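Local coordinates for protein DNA helicase RecQ (Deinococcus radiodurans, PDB 2RHF) that probably couples ATP hydrolysis to 3'-5' unwinding of duplex DNA as a RecQ-family helicase, this chain being its third, C-terminal HRDC domain, at residues A[14-17]-A[18-21]; A[28-32]-A[33-37]; A[46-49]-A[50-53]; A[63-66]-A[67-70]. All coordinates share one frame; numbering follows the deposited sequence.

Interaction 1: residues A[14-17]-A[18-21]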
loop_
_atom_site.group_PDB
_atom_site.type_symbol
_atom_site.label_atom_id
_atom_site.label_comp_id
_atom_site.label_asym_id
_atom_site.label_seq_id
_atom_site.Cartn_x
_atom_site.Cartn_y
_atom_site.Cartn_z
ATOM N N LEU A 14 6.540 4.119 0.011
ATOM C CA LEU A 14 5.775 4.098 1.255
ATOM C C LEU A 14 6.279 2.977 2.157
ATOM O O LEU A 14 6.496 3.174 3.364
ATOM C CB LEU A 14 4.294 3.912 0.980
ATOM C CG LEU A 14 3.452 3.668 2.236
ATOM C CD1 LEU A 14 3.516 4.838 3.218
ATOM C CD2 LEU A 14 2.030 3.366 1.864
ATOM N N ARG A 15 6.451 1.790 1.592
ATOM C CA ARG A 15 6.901 0.652 2.384
ATOM C C ARG A 15 8.241 0.957 3.075
ATOM O O ARG A 15 8.415 0.634 4.252
ATOM C CB ARG A 15 6.963 -0.600 1.520
ATOM C CG ARG A 15 7.333 -1.869 2.306
ATOM C CD ARG A 15 7.059 -3.123 1.520
ATOM N NE ARG A 15 7.890 -3.208 0.319
ATOM C CZ ARG A 15 7.816 -4.195 -0.568
ATOM N NH1 ARG A 15 6.954 -5.197 -0.390
ATOM N NH2 ARG A 15 8.604 -4.194 -1.619
ATOM N N ARG A 16 9.160 1.624 2.370
ATOM C CA ARG A 16 10.434 2.023 2.989
ATOM C C ARG A 16 10.250 3.001 4.145
ATOM O O ARG A 16 10.950 2.899 5.151
ATOM C CB ARG A 16 11.401 2.572 1.950
ATOM C CG ARG A 16 11.902 1.534 0.976
ATOM C CD ARG A 16 12.722 2.170 -0.153
ATOM N NE ARG A 16 12.762 1.290 -1.323
ATOM C CZ ARG A 16 12.425 1.645 -2.560
ATOM N NH1 ARG A 16 12.043 2.896 -2.838
ATOM N NH2 ARG A 16 12.497 0.751 -3.536
ATOM N N GLU A 17 9.307 3.940 4.014
ATOM C CA GLU A 17 8.999 4.855 5.123
ATOM C C GLU A 17 8.484 4.081 6.325
ATOM O O GLU A 17 8.894 4.323 7.465
ATOM C CB GLU A 17 7.957 5.891 4.708
ATOM C CG GLU A 17 8.427 6.820 3.614
ATOM C CD GLU A 17 7.356 7.784 3.120
ATOM O OE1 GLU A 17 6.172 7.663 3.506
ATOM O OE2 GLU A 17 7.729 8.682 2.325
ATOM N N LEU A 18 7.560 3.155 6.076
ATOM C CA LEU A 18 6.967 2.370 7.147
ATOM C C LEU A 18 7.996 1.470 7.824
ATOM O O LEU A 18 7.981 1.298 9.041
ATOM C CB LEU A 18 5.788 1.558 6.621
ATOM C CG LEU A 18 4.610 2.398 6.094
ATOM C CD1 LEU A 18 3.591 1.494 5.442
ATOM C CD2 LEU A 18 3.965 3.255 7.182
HETATM N N MSE A 19 8.912 0.917 7.036
HETATM C CA MSE A 19 10.025 0.128 7.590
HETATM C C MSE A 19 10.857 0.972 8.564
HETATM O O MSE A 19 11.205 0.528 9.661
HETATM C CB MSE A 19 10.930 -0.357 6.469
HETATM C CG MSE A 19 10.351 -1.460 5.595
HETATM SE SE MSE A 19 11.406 -1.715 4.001
HETATM C CE MSE A 19 13.088 -2.246 4.825
ATOM N N LYS A 20 11.180 2.194 8.152
ATOM C CA LYS A 20 11.989 3.091 8.976
ATOM C C LYS A 20 11.252 3.432 10.277
ATOM O O LYS A 20 11.860 3.441 11.364
ATOM C CB LYS A 20 12.346 4.361 8.183
ATOM C CG LYS A 20 13.211 5.383 8.936
ATOM C CD LYS A 20 13.360 6.686 8.134
ATOM C CE LYS A 20 13.988 7.800 8.979
ATOM N NZ LYS A 20 13.794 9.164 8.390
ATOM N N GLU A 21 9.948 3.674 10.179
ATOM C CA GLU A 21 9.124 4.083 11.323
ATOM C C GLU A 21 8.899 2.970 12.331
ATOM O O GLU A 21 8.871 3.218 13.545
ATOM C CB GLU A 21 7.786 4.627 10.838
ATOM C CG GLU A 21 7.913 5.948 10.092
ATOM C CD GLU A 21 6.721 6.258 9.196
ATOM O OE1 GLU A 21 5.635 5.683 9.413
ATOM O OE2 GLU A 21 6.877 7.091 8.272
#
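Leu-14 and Leu-18 meet one turn apart on helix 4-22, where four successive i to i+4 backbone bonds join residues 14-17 to residues 18-21 without a break. Met-19 N gives to Arg-15 O at 2.8 Å and Leu-18 N to Leu-14 O at 2.9 Å, while Lys-20 and Glu-21 continue the series to Arg-16 and Glu-17.

On the buried side the two leucines cross at an angle. Leu-14 carries CG opposite its own backbone N (chi1 171°), whereas Leu-18 has CG anti to its carbonyl carbon, beside the backbone N (chi1 -63°); CG of Leu-14 thereby lies 3.9 Å from CD1 of Leu-18. Leu-18 also packs on Val-29 of helix 26-29 and on Tyr-63 and Arg-66 of helix 57-76, and an alanine here would probably open a gap among these three helices and deprive Leu-14 of an apolar neighbour. Selenomethionine Met-19, its chain bent at the last torsion, lays CG 3.2 Å from Arg-15 O and its selenium 4.0 Å from Arg-16 CA.

Glu-17 and Glu-21 form the acidic edge of the same helix. OE2 of Glu-21 lies 3.9 Å from CB of Glu-17, but the nearest carboxylate oxygens, Glu-17 OE1 and Glu-21 OE2, remain 4.9 Å apart. Both acids form salt bridges with Arg-66, which probably offsets their mutual repulsion. Such i, i+4 pairing, with leucines inward and acids at the border, is characteristic of an amphipathic helix, here the first of the all-helical HRDC fold.

Interaction 2: residues A[28-32]-A[33-37]; sequences VVFTN and ATLEA
A threonine N-cap makes this contact: Phe-30 and Thr-31 form the two-residue connection from helix 26-29, and the chain turns at once into helix 32-41 of the HRDC domain. Phe-30 is the first residue to depart from helical geometry. Thr-31 OG1 then accepts from Thr-34 N at 3.2 Å, a nearly straight bond (165° at the hydrogen), which its chi1 of 73° permits by holding OG1 between the backbone N and the carbonyl carbon. The first regular turn follows as Leu-35 N donates to Thr-31 O at 2.9 Å, in the carbonyl plane.

The Thr-34 hydroxyl shares a water with Thr-31 N, so water bridges the cap as well. Further along, a second water donates both to Asn-32 O and to Glu-36 OE2, tying the glutamate end back to the carbonyl one turn earlier. Phe-30 supplies the apolar side: Leu-35 CB meets the ring edge in its plane, 3.9 Å from CE1, while Thr-34 CG2 lies 4.0 Å from Phe-30 CB.

Replacing Thr-31 by a valine would probably leave Thr-34 N without its capping acceptor and fray the first turn. Arg-15 of helix 4-22 reaches Phe-30 O and Asn-32 OD1 through NH1. The chemistry thus implies a helix start whose first-turn amide is satisfied by a side chain, and whose neighbouring Phe-30 carbonyl and Asn-32 side-chain oxygens are both held by one arginine nitrogen.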
loop_
_atom_site.group_PDB
_atom_site.type_symbol
_atom_site.label_atom_id
_atom_site.label_comp_id
_atom_site.label_asym_id
_atom_site.label_seq_id
_atom_site.Cartn_x
_atom_site.Cartn_y
_atom_site.Cartn_z
ATOM N N VAL A 28 7.376 -7.835 6.478
ATOM C CA VAL A 28 6.461 -7.672 7.597
ATOM C C VAL A 28 5.538 -6.462 7.404
ATOM O O VAL A 28 4.395 -6.494 7.847
ATOM C CB VAL A 28 7.241 -7.604 8.928
ATOM C CG1 VAL A 28 6.374 -7.119 10.083
ATOM C CG2 VAL A 28 7.823 -8.979 9.252
ATOM N N VAL A 29 6.017 -5.416 6.730
ATOM C CA VAL A 29 5.167 -4.263 6.417
ATOM C C VAL A 29 4.043 -4.685 5.453
ATOM O O VAL A 29 2.877 -4.633 5.814
ATOM C CB VAL A 29 6.003 -3.056 5.931
ATOM C CG1 VAL A 29 5.091 -1.935 5.435
ATOM C CG2 VAL A 29 6.884 -2.558 7.077
ATOM N N PHE A 30 4.396 -5.084 4.237
ATOM C CA PHE A 30 3.489 -5.817 3.352
ATOM C C PHE A 30 4.279 -6.448 2.230
ATOM O O PHE A 30 5.288 -5.912 1.790
ATOM C CB PHE A 30 2.272 -4.989 2.845
ATOM C CG PHE A 30 2.612 -3.670 2.180
ATOM C CD1 PHE A 30 2.986 -3.621 0.839
ATOM C CD2 PHE A 30 2.480 -2.476 2.880
ATOM C CE1 PHE A 30 3.251 -2.408 0.218
ATOM C CE2 PHE A 30 2.738 -1.246 2.255
ATOM C CZ PHE A 30 3.136 -1.220 0.930
ATOM N N THR A 31 3.825 -7.602 1.765
ATOM C CA THR A 31 4.605 -8.385 0.826
ATOM C C THR A 31 4.489 -7.851 -0.600
ATOM O O THR A 31 3.620 -7.018 -0.904
ATOM C CB THR A 31 4.159 -9.836 0.831
ATOM O OG1 THR A 31 2.897 -9.922 0.167
ATOM C CG2 THR A 31 4.038 -10.382 2.266
ATOM N N ASN A 32 5.341 -8.357 -1.491
ATOM C CA ASN A 32 5.253 -7.968 -2.878
ATOM C C ASN A 32 3.952 -8.385 -3.542
ATOM O O ASN A 32 3.433 -7.649 -4.371
ATOM C CB ASN A 32 6.433 -8.489 -3.686
ATOM C CG ASN A 32 7.669 -7.618 -3.544
ATOM O OD1 ASN A 32 7.737 -6.734 -2.688
ATOM N ND2 ASN A 32 8.659 -7.876 -4.373
ATOM N N ALA A 33 3.398 -9.545 -3.188
ATOM C CA ALA A 33 2.099 -9.933 -3.755
ATOM C C ALA A 33 1.031 -8.927 -3.338
ATOM O O ALA A 33 0.163 -8.554 -4.135
ATOM C CB ALA A 33 1.709 -11.341 -3.331
ATOM N N THR A 34 1.086 -8.483 -2.088
ATOM C CA THR A 34 0.134 -7.480 -1.603
ATOM C C THR A 34 0.350 -6.140 -2.329
ATOM O O THR A 34 -0.622 -5.501 -2.758
ATOM C CB THR A 34 0.253 -7.324 -0.093
ATOM O OG1 THR A 34 -0.070 -8.571 0.535
ATOM C CG2 THR A 34 -0.683 -6.233 0.412
ATOM N N LEU A 35 1.608 -5.738 -2.482
ATOM C CA LEU A 35 1.955 -4.523 -3.203
ATOM C C LEU A 35 1.392 -4.548 -4.623
ATOM O O LEU A 35 0.768 -3.571 -5.080
ATOM C CB LEU A 35 3.467 -4.344 -3.197
ATOM C CG LEU A 35 4.014 -3.001 -3.680
ATOM C CD1 LEU A 35 5.373 -2.753 -3.080
ATOM C CD2 LEU A 35 4.085 -2.933 -5.192
ATOM N N GLU A 36 1.553 -5.676 -5.308
ATOM C CA GLU A 36 1.052 -5.820 -6.654
ATOM C C GLU A 36 -0.454 -5.744 -6.713
ATOM O O GLU A 36 -1.001 -5.155 -7.637
ATOM C CB GLU A 36 1.559 -7.109 -7.263
ATOM C CG GLU A 36 3.019 -6.970 -7.677
ATOM C CD GLU A 36 3.810 -8.235 -7.618
ATOM O OE1 GLU A 36 3.226 -9.344 -7.606
ATOM O OE2 GLU A 36 5.042 -8.108 -7.583
ATOM N N ALA A 37 -1.126 -6.343 -5.738
ATOM C CA ALA A 37 -2.579 -6.268 -5.677
ATOM C C ALA A 37 -3.049 -4.830 -5.425
ATOM O O ALA A 37 -4.045 -4.391 -6.001
ATOM C CB ALA A 37 -3.109 -7.221 -4.611
HETATM O O HOH W 1 1.212 -8.275 2.977
HETATM O O HOH W 2 5.614 -6.010 -5.672
#

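Interaction 3: residues A[46-49]-A[50-53]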
loop_
_atom_site.group_PDB
_atom_site.type_symbol
_atom_site.label_atom_id
_atom_site.label_comp_id
_atom_site.label_asym_id
_atom_site.label_seq_id
_atom_site.Cartn_x
_atom_site.Cartn_y
_atom_site.Cartn_z
ATOM N N LEU A 46 -11.559 2.466 2.411
ATOM C CA LEU A 46 -11.351 1.380 3.360
ATOM C C LEU A 46 -12.061 0.109 2.927
ATOM O O LEU A 46 -11.518 -0.988 3.079
ATOM C CB LEU A 46 -11.805 1.790 4.756
ATOM C CG LEU A 46 -10.966 2.874 5.429
ATOM C CD1 LEU A 46 -11.548 3.169 6.793
ATOM C CD2 LEU A 46 -9.491 2.490 5.541
ATOM N N ALA A 47 -13.272 0.250 2.381
ATOM C CA ALA A 47 -14.011 -0.908 1.889
ATOM C C ALA A 47 -13.222 -1.663 0.821
ATOM O O ALA A 47 -13.171 -2.893 0.814
ATOM C CB ALA A 47 -15.363 -0.479 1.341
ATOM N N GLU A 48 -12.603 -0.914 -0.070
ATOM C CA GLU A 48 -11.804 -1.501 -1.117
ATOM C C GLU A 48 -10.498 -2.093 -0.590
ATOM O O GLU A 48 -10.055 -3.131 -1.069
ATOM C CB GLU A 48 -11.585 -0.472 -2.220
ATOM C CG GLU A 48 -12.911 -0.165 -2.965
ATOM C CD GLU A 48 -12.862 1.062 -3.850
ATOM O OE1 GLU A 48 -11.765 1.528 -4.165
ATOM O OE2 GLU A 48 -13.946 1.564 -4.249
ATOM N N LEU A 49 -9.897 -1.473 0.420
ATOM C CA LEU A 49 -8.692 -2.059 1.042
ATOM C C LEU A 49 -8.965 -3.431 1.633
ATOM O O LEU A 49 -8.116 -4.326 1.562
ATOM C CB LEU A 49 -8.166 -1.166 2.148
ATOM C CG LEU A 49 -7.367 0.055 1.725
ATOM C CD1 LEU A 49 -7.070 0.898 2.948
ATOM C CD2 LEU A 49 -6.067 -0.343 0.976
ATOM N N ALA A 50 -10.147 -3.594 2.222
ATOM C CA ALA A 50 -10.541 -4.861 2.847
ATOM C C ALA A 50 -10.636 -5.997 1.839
ATOM O O ALA A 50 -10.649 -7.162 2.216
ATOM C CB ALA A 50 -11.862 -4.697 3.602
ATOM N N GLU A 51 -10.706 -5.656 0.556
ATOM C CA GLU A 51 -10.793 -6.641 -0.510
ATOM C C GLU A 51 -9.424 -7.047 -1.077
ATOM O O GLU A 51 -9.349 -7.920 -1.936
ATOM C CB GLU A 51 -11.695 -6.109 -1.624
ATOM C CG GLU A 51 -13.124 -5.804 -1.162
ATOM C CD GLU A 51 -13.889 -4.893 -2.113
ATOM O OE1 GLU A 51 -13.276 -4.333 -3.051
ATOM O OE2 GLU A 51 -15.114 -4.730 -1.911
ATOM N N VAL A 52 -8.349 -6.423 -0.598
ATOM C CA VAL A 52 -7.010 -6.679 -1.140
ATOM C C VAL A 52 -6.388 -7.932 -0.514
ATOM O O VAL A 52 -6.186 -7.974 0.699
ATOM C CB VAL A 52 -6.077 -5.477 -0.897
ATOM C CG1 VAL A 52 -4.654 -5.795 -1.388
ATOM C CG2 VAL A 52 -6.626 -4.243 -1.601
ATOM N N PRO A 53 -6.077 -8.966 -1.346
ATOM C CA PRO A 53 -5.459 -10.183 -0.807
ATOM C C PRO A 53 -4.144 -9.925 -0.078
ATOM O O PRO A 53 -3.286 -9.180 -0.561
ATOM C CB PRO A 53 -5.210 -11.042 -2.058
ATOM C CG PRO A 53 -6.166 -10.552 -3.063
ATOM C CD PRO A 53 -6.327 -9.081 -2.799
#
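Leu-49 O accepts from Val-52 N at 3.0 Å, closing a type I beta turn by which the chain leaves the short helix 46-49 of the HRDC fold. The bond is straight at the hydrogen (164°), yet the donor stands above the carbonyl plane. Val-52 also lies against this oxygen with carbon: its CB is 3.4 Å from Leu-49 O. Just before it, Ala-50 N gives to Leu-46 O at 3.1 Å, a helical i to i+4 bond, and Glu-51 N then gives to Glu-48 O. This change from i+4 to i+3 bonding accompanies the passage from helix to loop.

The CG2 branch of Val-52 comes to 3.6 Å from Glu-48 O, with its other methyl, CG1, placed opposite the backbone N (chi1 176°). Val-52 also packs on Ala-37 and Leu-38 of helix 32-41, while Leu-49 touches Leu-38 and, on helix 57-76, Ile-67 and Leu-68; the turn thus packs against two helices.

The carboxylate planes of Glu-48 and Glu-51 are 21° apart. Glu-48 OE1 accepts from Arg-44 N, and Glu-51 OE1 makes a long, weak ion pair with Arg-41. Between the two acids, Glu-51 OE1 approaches carbon, 3.7 Å from Glu-48 CA.

Interaction 4: residues A[63-66]-A[67-70]; sequences YGER and ILDA
In helix 57-76, the last and longest helix of the HRDC domain, four i to i+4 bonds carry the helix on through a kink at Glu-65 and Arg-66, whose amides lack a bond to the preceding turn. Leu-68 N to Gly-64 O (2.9 Å, 169° at the hydrogen) is the straightest of the four; the others run from Ile-67, Asp-69 and Ala-70 to Tyr-63, Glu-65 and Arg-66.

Tyr-63 and Ile-67 form the apolar pair, with CD1 of Ile-67 3.9 Å from CB of Tyr-63. Setting CG1 beside its own backbone N (chi1 -70°) brings Ile-67 back over the preceding turn, and CG1 rests 3.3 Å from Tyr-63 O. Leu-68 places CG 3.4 Å from Gly-64 O, and Glu-65, bent at chi2, brings OE1 to 4.1 Å from Leu-68 CD1. Ile-67 and Leu-68 both pack on Leu-49 of helix 46-49.

Arg-66 bends at chi2 and chi3, and its guanidinium forms salt bridges with Glu-17 and Glu-21 of helix 4-22. Asp-69 is joined to the Arg-66 backbone instead: one water, at the edge of the guanidinium and in its plane, donates to Arg-66 O at 2.9 Å and to Asp-69 OD2 at 2.9 Å.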
loop_
_atom_site.group_PDB
_atom_site.type_symbol
_atom_site.label_atom_id
_atom_site.label_comp_id
_atom_site.label_asym_id
_atom_site.label_seq_id
_atom_site.Cartn_x
_atom_site.Cartn_y
_atom_site.Cartn_z
ATOM N N TYR A 63 -1.763 1.085 8.462
ATOM C CA TYR A 63 -1.173 1.667 7.248
ATOM C C TYR A 63 -2.194 2.115 6.227
ATOM O O TYR A 63 -1.810 2.675 5.208
ATOM C CB TYR A 63 -0.241 0.667 6.544
ATOM C CG TYR A 63 0.801 -0.002 7.411
ATOM C CD1 TYR A 63 1.119 -1.343 7.214
ATOM C CD2 TYR A 63 1.483 0.695 8.412
ATOM C CE1 TYR A 63 2.086 -1.970 7.988
ATOM C CE2 TYR A 63 2.439 0.072 9.195
ATOM C CZ TYR A 63 2.737 -1.253 8.979
ATOM O OH TYR A 63 3.687 -1.860 9.774
ATOM N N GLY A 64 -3.471 1.818 6.442
ATOM C CA GLY A 64 -4.469 1.980 5.381
ATOM C C GLY A 64 -4.563 3.386 4.834
ATOM O O GLY A 64 -4.588 3.590 3.625
ATOM N N GLU A 65 -4.636 4.368 5.716
ATOM C CA GLU A 65 -4.735 5.751 5.256
ATOM C C GLU A 65 -3.494 6.158 4.470
ATOM O O GLU A 65 -3.605 6.817 3.440
ATOM C CB GLU A 65 -5.003 6.700 6.421
ATOM C CG GLU A 65 -6.419 6.566 7.033
ATOM C CD GLU A 65 -7.582 6.762 6.029
ATOM O OE1 GLU A 65 -7.391 7.385 4.961
ATOM O OE2 GLU A 65 -8.702 6.287 6.328
ATOM N N ARG A 66 -2.316 5.739 4.922
ATOM C CA ARG A 66 -1.075 6.026 4.197
ATOM C C ARG A 66 -1.059 5.366 2.812
ATOM O O ARG A 66 -0.571 5.956 1.845
ATOM C CB ARG A 66 0.155 5.576 5.003
ATOM C CG ARG A 66 0.359 6.206 6.353
ATOM C CD ARG A 66 1.135 7.483 6.269
ATOM N NE ARG A 66 2.537 7.319 5.883
ATOM C CZ ARG A 66 3.547 7.004 6.703
ATOM N NH1 ARG A 66 3.338 6.756 7.994
ATOM N NH2 ARG A 66 4.783 6.932 6.221
ATOM N N ILE A 67 -1.567 4.140 2.718
ATOM C CA ILE A 67 -1.654 3.444 1.449
ATOM C C ILE A 67 -2.586 4.187 0.497
ATOM O O ILE A 67 -2.246 4.409 -0.671
ATOM C CB ILE A 67 -2.120 1.987 1.659
ATOM C CG1 ILE A 67 -1.015 1.164 2.345
ATOM C CG2 ILE A 67 -2.530 1.351 0.323
ATOM C CD1 ILE A 67 -1.480 -0.182 2.908
ATOM N N LEU A 68 -3.767 4.559 0.967
ATOM C CA LEU A 68 -4.711 5.289 0.105
ATOM C C LEU A 68 -4.105 6.596 -0.367
ATOM O O LEU A 68 -4.281 6.981 -1.514
ATOM C CB LEU A 68 -6.021 5.552 0.831
ATOM C CG LEU A 68 -6.835 4.307 1.203
ATOM C CD1 LEU A 68 -8.125 4.711 1.908
ATOM C CD2 LEU A 68 -7.143 3.439 -0.028
ATOM N N ASP A 69 -3.387 7.280 0.518
ATOM C CA ASP A 69 -2.760 8.554 0.182
ATOM C C ASP A 69 -1.653 8.358 -0.864
ATOM O O ASP A 69 -1.504 9.183 -1.770
ATOM C CB ASP A 69 -2.252 9.197 1.486
ATOM C CG ASP A 69 -1.471 10.483 1.279
ATOM O OD1 ASP A 69 -1.857 11.329 0.435
ATOM O OD2 ASP A 69 -0.487 10.655 2.036
ATOM N N ALA A 70 -0.870 7.285 -0.752
ATOM C CA ALA A 70 0.144 7.001 -1.767
ATOM C C ALA A 70 -0.508 6.806 -3.148
ATOM O O ALA A 70 -0.072 7.384 -4.148
ATOM C CB ALA A 70 0.968 5.778 -1.385
HETATM O O HOH W 3 1.051 8.246 2.379
#

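How the interactions relate
The four contacts follow in series along the chain, all within one HRDC domain, and illustrate how local helix bonding and packing between helices share residues. Interactions 1 and 3 lie on opposite sides of the domain centre, their centres about 21 Å apart and without touching. Interaction 4, on helix 57-76, lies between them, about 12 Å from each centre: Arg-66 joins it to interaction 1, while Leu-49 brings interaction 3 against Gly-64. Interaction 2 meets interaction 1 through Arg-15 and Leu-18, interaction 3 through Ala-37, and interaction 4 where Val-29 O touches the Tyr-63 ring. Helix 57-76 thus meets helix 4-22 through salt bridges as well as leucines, and helix 46-49 largely through apolar side chains.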